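Local coordinates for cytochrome c (Hydrogenophilus thermoluteolus, PDB 2D0S), which carries heme c bound through two cysteine thioethers and probably serves as an electron carrier, at residues D1-C13 / V63-V75. Numbering follows the deposited sequence.
Sequences DEALAKAKGCMAC and VAEADIEKIVRWV. With HEC (heme c), chain B.
One face of the Trp74 indole is covered by the backbone of Asp1 and Glu2. Glu2 N sits above the centre of the ring system and Asp1 C nearer its rim, while Asp1 CA makes a CH-pi contact with the five-membered ring, 4.0 Å from its centroid. At the benzo end Glu2 CB packs against Trp74 CZ2 at 3.6 Å, and Ala5 CB approaches Trp74 CZ3 obliquely. CG of Trp74 is anti to the backbone N (chi1 164°), which swings the indole out from helix 65-75 toward these residues; Ile16 also touches it.

Asp1 divides its carboxylate between two tasks. OD1 accepts from Leu4 N in an Asx motif at the start of helix 2-7, whereas OD2 forms a salt bridge with Lys70 NZ at 3.1 Å, the lysine approaching on the anti side and 31° out of the carboxylate plane.

Between the helices, whose axes come within 9.1 Å, the Leu4 side chain runs roughly perpendicular to that of Ile71, Leu4 CD1 lying 3.6 Å from Ile71 CG1. Ile71 CG2 touches both Ala5 CB and the heme methyl CMB, and its CD1 reaches toward the sulfur of Cys10, which is covalently joined to heme CAB. At the other end, CG and CD of Lys8 run antiparallel alongside Val63 CG1. A water accepts from Lys8 NZ and Ala64 N and donates to Asp67 OD2, spanning the 4.0 Å between Lys8 NZ and that oxygen.

This pairing of the N- and C-terminal helices is characteristic of the cytochrome c fold. Its chemistry implies an apolar centre continuous with the heme edge, with a direct salt bridge on one side and, on the other, a lysine and an aspartate linked through a water; Asp1 OD2 probably offsets the closeness of Asp1 N and Lys70 NZ.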
loop_
_atom_site.group_PDB
_atom_site.type_symbol
_atom_site.label_atom_id
_atom_site.label_comp_id
_atom_site.label_asym_id
_atom_site.label_seq_id
_atom_site.Cartn_x
_atom_site.Cartn_y
_atom_site.Cartn_z
ATOM N N ASP A 1 -10.049 -2.659 -3.793
ATOM C CA ASP A 1 -9.959 -4.147 -4.010
ATOM C C ASP A 1 -8.739 -4.410 -4.897
ATOM O O ASP A 1 -8.015 -3.481 -5.242
ATOM C CB ASP A 1 -11.240 -4.650 -4.701
ATOM C CG ASP A 1 -11.728 -3.697 -5.824
ATOM O OD1 ASP A 1 -11.105 -3.667 -6.888
ATOM O OD2 ASP A 1 -12.750 -2.978 -5.629
ATOM N N GLU A 2 -8.586 -5.639 -5.375
ATOM C CA GLU A 2 -7.448 -5.985 -6.203
ATOM C C GLU A 2 -7.417 -5.271 -7.583
ATOM O O GLU A 2 -6.324 -4.901 -8.088
ATOM C CB GLU A 2 -7.343 -7.497 -6.388
ATOM C CG GLU A 2 -6.028 -7.914 -7.065
ATOM C CD GLU A 2 -5.939 -9.403 -7.341
ATOM O OE1 GLU A 2 -6.468 -10.210 -6.540
ATOM O OE2 GLU A 2 -5.333 -9.758 -8.363
ATOM N N ALA A 3 -8.583 -5.119 -8.219
ATOM C CA ALA A 3 -8.627 -4.558 -9.560
ATOM C C ALA A 3 -8.271 -3.077 -9.483
ATOM O O ALA A 3 -7.654 -2.519 -10.392
ATOM C CB ALA A 3 -10.048 -4.745 -10.176
ATOM N N LEU A 4 -8.708 -2.432 -8.415
ATOM C CA LEU A 4 -8.403 -1.035 -8.195
ATOM C C LEU A 4 -6.873 -0.817 -7.948
ATOM O O LEU A 4 -6.258 0.109 -8.499
ATOM C CB LEU A 4 -9.204 -0.523 -7.009
ATOM C CG LEU A 4 -9.726 0.915 -6.909
ATOM C CD1 LEU A 4 -9.586 1.431 -5.490
ATOM C CD2 LEU A 4 -9.188 1.908 -7.878
ATOM N N ALA A 5 -6.284 -1.679 -7.139
ATOM C CA ALA A 5 -4.877 -1.582 -6.822
ATOM C C ALA A 5 -4.084 -1.637 -8.101
ATOM O O ALA A 5 -3.166 -0.813 -8.343
ATOM C CB ALA A 5 -4.454 -2.736 -5.880
ATOM N N LYS A 6 -4.449 -2.593 -8.938
ATOM C CA LYS A 6 -3.810 -2.766 -10.228
ATOM C C LYS A 6 -4.086 -1.583 -11.202
ATOM O O LYS A 6 -3.189 -1.092 -11.838
ATOM C CB LYS A 6 -4.181 -4.166 -10.811
ATOM C CG LYS A 6 -4.060 -4.306 -12.271
ATOM C CD LYS A 6 -2.667 -4.714 -12.656
ATOM C CE LYS A 6 -2.552 -4.938 -14.166
ATOM N NZ LYS A 6 -1.158 -5.348 -14.538
ATOM N N ALA A 7 -5.300 -1.072 -11.227
ATOM C CA ALA A 7 -5.601 0.096 -12.067
ATOM C C ALA A 7 -4.808 1.298 -11.627
ATOM O O ALA A 7 -4.568 2.172 -12.413
ATOM C CB ALA A 7 -7.127 0.438 -12.042
ATOM N N LYS A 8 -4.443 1.377 -10.341
ATOM C CA LYS A 8 -3.692 2.552 -9.883
ATOM C C LYS A 8 -2.178 2.403 -9.883
ATOM O O LYS A 8 -1.479 3.235 -9.305
ATOM C CB LYS A 8 -4.209 3.109 -8.560
ATOM C CG LYS A 8 -5.669 3.487 -8.565
ATOM C CD LYS A 8 -5.942 4.484 -9.607
ATOM C CE LYS A 8 -7.428 4.680 -9.827
ATOM N NZ LYS A 8 -7.610 5.998 -10.524
ATOM N N GLY A 9 -1.702 1.367 -10.575
ATOM C CA GLY A 9 -0.259 1.132 -10.724
ATOM C C GLY A 9 0.516 0.479 -9.580
ATOM O O GLY A 9 1.739 0.308 -9.663
ATOM N N CYS A 10 -0.219 0.182 -8.509
ATOM C CA CYS A 10 0.346 -0.394 -7.335
ATOM C C CYS A 10 1.096 -1.654 -7.516
ATOM O O CYS A 10 2.078 -1.894 -6.786
ATOM C CB CYS A 10 -0.752 -0.645 -6.308
ATOM S SG CYS A 10 -1.736 0.796 -5.910
ATOM N N MET A 11 0.627 -2.506 -8.445
ATOM C CA MET A 11 1.151 -3.883 -8.542
ATOM C C MET A 11 2.346 -3.970 -9.391
ATOM O O MET A 11 2.858 -5.070 -9.605
ATOM C CB MET A 11 0.143 -4.874 -9.077
ATOM C CG MET A 11 -1.268 -4.530 -8.783
ATOM S SD MET A 11 -1.736 -4.985 -7.168
ATOM C CE MET A 11 -1.726 -6.790 -7.260
ATOM N N ALA A 12 2.887 -2.799 -9.741
ATOM C CA ALA A 12 4.161 -2.775 -10.413
ATOM C C ALA A 12 5.176 -3.055 -9.342
ATOM O O ALA A 12 6.202 -3.641 -9.618
ATOM C CB ALA A 12 4.431 -1.403 -11.058
ATOM N N CYS A 13 4.943 -2.484 -8.145
ATOM C CA CYS A 13 5.960 -2.523 -7.087
ATOM C C CYS A 13 5.629 -3.462 -5.927
ATOM O O CYS A 13 6.417 -3.588 -5.020
ATOM C CB CYS A 13 6.109 -1.120 -6.548
ATOM S SG CYS A 13 6.935 0.181 -7.517
ATOM N N VAL A 63 -4.119 10.422 -7.178
ATOM C CA VAL A 63 -5.016 9.280 -6.928
ATOM C C VAL A 63 -5.884 9.694 -5.780
ATOM O O VAL A 63 -5.385 10.284 -4.812
ATOM C CB VAL A 63 -4.210 7.950 -6.597
ATOM C CG1 VAL A 63 -5.173 6.730 -6.315
ATOM C CG2 VAL A 63 -3.258 7.622 -7.733
ATOM N N ALA A 64 -7.199 9.550 -5.952
ATOM C CA ALA A 64 -8.139 10.033 -4.961
ATOM C C ALA A 64 -7.856 9.315 -3.671
ATOM O O ALA A 64 -7.683 8.065 -3.642
ATOM C CB ALA A 64 -9.634 9.804 -5.410
ATOM N N GLU A 65 -7.799 10.095 -2.607
ATOM C CA GLU A 65 -7.686 9.575 -1.279
ATOM C C GLU A 65 -8.765 8.504 -0.932
ATOM O O GLU A 65 -8.465 7.488 -0.276
ATOM C CB GLU A 65 -7.677 10.748 -0.307
ATOM C CG GLU A 65 -7.850 10.366 1.135
ATOM C CD GLU A 65 -7.518 11.516 2.074
ATOM O OE1 GLU A 65 -8.300 11.741 3.032
ATOM O OE2 GLU A 65 -6.502 12.213 1.811
ATOM N N ALA A 66 -9.959 8.641 -1.513
ATOM C CA ALA A 66 -11.005 7.623 -1.355
ATOM C C ALA A 66 -10.599 6.307 -1.968
ATOM O O ALA A 66 -10.926 5.244 -1.440
ATOM C CB ALA A 66 -12.276 8.106 -1.967
ATOM N N ASP A 67 -9.892 6.362 -3.096
ATOM C CA ASP A 67 -9.427 5.146 -3.741
ATOM C C ASP A 67 -8.311 4.531 -2.991
ATOM O O ASP A 67 -8.308 3.318 -2.787
ATOM C CB ASP A 67 -8.973 5.414 -5.147
ATOM C CG ASP A 67 -10.136 5.725 -6.073
ATOM O OD1 ASP A 67 -11.292 5.471 -5.690
ATOM O OD2 ASP A 67 -9.874 6.181 -7.195
ATOM N N ILE A 68 -7.361 5.359 -2.547
ATOM C CA ILE A 68 -6.270 4.850 -1.757
ATOM C C ILE A 68 -6.815 4.102 -0.524
ATOM O O ILE A 68 -6.397 2.988 -0.236
ATOM C CB ILE A 68 -5.309 5.969 -1.302
ATOM C CG1 ILE A 68 -4.613 6.579 -2.514
ATOM C CG2 ILE A 68 -4.291 5.394 -0.341
ATOM C CD1 ILE A 68 -3.796 7.823 -2.188
ATOM N N GLU A 69 -7.758 4.709 0.193
ATOM C CA GLU A 69 -8.281 4.060 1.409
ATOM C C GLU A 69 -8.955 2.707 1.118
ATOM O O GLU A 69 -8.747 1.748 1.826
ATOM C CB GLU A 69 -9.235 4.984 2.144
ATOM C CG GLU A 69 -9.760 4.427 3.465
ATOM C CD GLU A 69 -10.887 5.273 4.021
ATOM O OE1 GLU A 69 -11.659 4.773 4.835
ATOM O OE2 GLU A 69 -11.040 6.403 3.566
ATOM N N LYS A 70 -9.755 2.651 0.071
ATOM C CA LYS A 70 -10.264 1.386 -0.450
ATOM C C LYS A 70 -9.146 0.307 -0.634
ATOM O O LYS A 70 -9.316 -0.844 -0.247
ATOM C CB LYS A 70 -10.962 1.653 -1.787
ATOM C CG LYS A 70 -12.095 0.732 -2.135
ATOM C CD LYS A 70 -13.167 1.501 -3.036
ATOM C CE LYS A 70 -14.260 0.559 -3.600
ATOM N NZ LYS A 70 -13.859 -0.922 -3.640
ATOM N N ILE A 71 -8.040 0.663 -1.286
ATOM C CA ILE A 71 -7.004 -0.332 -1.572
ATOM C C ILE A 71 -6.403 -0.761 -0.235
ATOM O O ILE A 71 -6.331 -1.948 0.073
ATOM C CB ILE A 71 -5.931 0.210 -2.508
ATOM C CG1 ILE A 71 -6.535 0.528 -3.907
ATOM C CG2 ILE A 71 -4.694 -0.804 -2.588
ATOM C CD1 ILE A 71 -5.630 1.555 -4.782
ATOM N N VAL A 72 -6.173 0.211 0.637
ATOM C CA VAL A 72 -5.539 -0.074 1.893
ATOM C C VAL A 72 -6.384 -0.983 2.797
ATOM O O VAL A 72 -5.875 -1.964 3.370
ATOM C CB VAL A 72 -5.084 1.197 2.620
ATOM C CG1 VAL A 72 -4.832 0.896 4.082
ATOM C CG2 VAL A 72 -3.766 1.783 1.945
ATOM N N ARG A 73 -7.690 -0.754 2.851
ATOM C CA ARG A 73 -8.526 -1.625 3.691
ATOM C C ARG A 73 -8.546 -3.038 3.131
ATOM O O ARG A 73 -8.576 -4.001 3.878
ATOM C CB ARG A 73 -9.938 -1.050 3.873
ATOM C CG ARG A 73 -9.953 0.220 4.682
ATOM C CD ARG A 73 -11.422 0.696 5.050
ATOM N NE ARG A 73 -11.402 1.979 5.756
ATOM C CZ ARG A 73 -11.236 2.108 7.076
ATOM N NH1 ARG A 73 -11.146 1.038 7.832
ATOM N NH2 ARG A 73 -11.220 3.313 7.645
ATOM N N TRP A 74 -8.448 -3.162 1.808
ATOM C CA TRP A 74 -8.399 -4.472 1.183
ATOM C C TRP A 74 -7.057 -5.204 1.473
ATOM O O TRP A 74 -7.058 -6.350 1.867
ATOM C CB TRP A 74 -8.669 -4.371 -0.321
ATOM C CG TRP A 74 -8.274 -5.591 -1.048
ATOM C CD1 TRP A 74 -8.896 -6.801 -1.011
ATOM C CD2 TRP A 74 -7.067 -5.782 -1.820
ATOM N NE1 TRP A 74 -8.203 -7.711 -1.766
ATOM C CE2 TRP A 74 -7.067 -7.110 -2.265
ATOM C CE3 TRP A 74 -5.993 -4.955 -2.159
ATOM C CZ2 TRP A 74 -6.029 -7.637 -3.007
ATOM C CZ3 TRP A 74 -4.993 -5.453 -2.904
ATOM C CH2 TRP A 74 -5.015 -6.782 -3.360
ATOM N N VAL A 75 -5.924 -4.535 1.234
ATOM C CA VAL A 75 -4.621 -5.060 1.644
ATOM C C VAL A 75 -4.679 -5.683 3.037
ATOM O O VAL A 75 -4.145 -6.790 3.267
ATOM C CB VAL A 75 -3.544 -3.971 1.615
ATOM C CG1 VAL A 75 -2.254 -4.438 2.358
ATOM C CG2 VAL A 75 -3.217 -3.623 0.176
HETATM FE FE HEC B . 3.817 1.132 -2.044
HETATM C CHA HEC B . 5.310 0.791 1.030
HETATM C CHB HEC B . 0.768 0.570 -0.709
HETATM C CHC HEC B . 2.412 2.044 -5.022
HETATM C CHD HEC B . 6.953 1.133 -3.530
HETATM N NA HEC B . 3.171 0.743 -0.244
HETATM C C1A HEC B . 3.944 0.633 0.926
HETATM C C2A HEC B . 3.062 0.355 2.036
HETATM C C3A HEC B . 1.803 0.245 1.561
HETATM C C4A HEC B . 1.847 0.511 0.123
HETATM C CMA HEC B . 0.507 -0.040 2.383
HETATM C CAA HEC B . 3.531 0.145 3.508
HETATM C CBA HEC B . 3.675 1.534 4.129
HETATM C CGA HEC B . 4.417 1.490 5.436
HETATM O O1A HEC B . 4.553 0.400 6.035
HETATM O O2A HEC B . 4.839 2.566 5.895
HETATM N NB HEC B . 1.955 1.305 -2.746
HETATM C C1B HEC B . 0.816 1.037 -2.015
HETATM C C2B HEC B . -0.323 1.409 -2.811
HETATM C C3B HEC B . 0.125 1.794 -4.020
HETATM C C4B HEC B . 1.572 1.778 -3.971
HETATM C CMB HEC B . -1.775 1.170 -2.348
HETATM C CAB HEC B . -0.699 2.198 -5.291
HETATM C CBB HEC B . -1.685 3.351 -4.992
HETATM N NC HEC B . 4.539 1.486 -3.885
HETATM C C1C HEC B . 3.774 1.843 -5.003
HETATM C C2C HEC B . 4.634 1.910 -6.161
HETATM C C3C HEC B . 5.921 1.854 -5.698
HETATM C C4C HEC B . 5.853 1.455 -4.305
HETATM C CMC HEC B . 4.139 2.518 -7.491
HETATM C CAC HEC B . 7.298 1.847 -6.468
HETATM C CBC HEC B . 7.428 2.704 -7.734
HETATM N ND HEC B . 5.876 1.022 -1.337
HETATM C C1D HEC B . 6.989 1.090 -2.155
HETATM C C2D HEC B . 8.175 0.997 -1.339
HETATM C C3D HEC B . 7.652 0.855 0.070
HETATM C C4D HEC B . 6.214 0.874 -0.026
HETATM C CMD HEC B . 9.631 1.048 -1.830
HETATM C CAD HEC B . 8.448 0.796 1.365
HETATM C CBD HEC B . 8.477 2.208 1.919
HETATM C CGD HEC B . 9.250 2.162 3.226
HETATM O O1D HEC B . 10.241 1.398 3.268
HETATM O O2D HEC B . 8.871 2.882 4.214
HETATM O O HOH W 1 -8.199 8.153 -8.359
#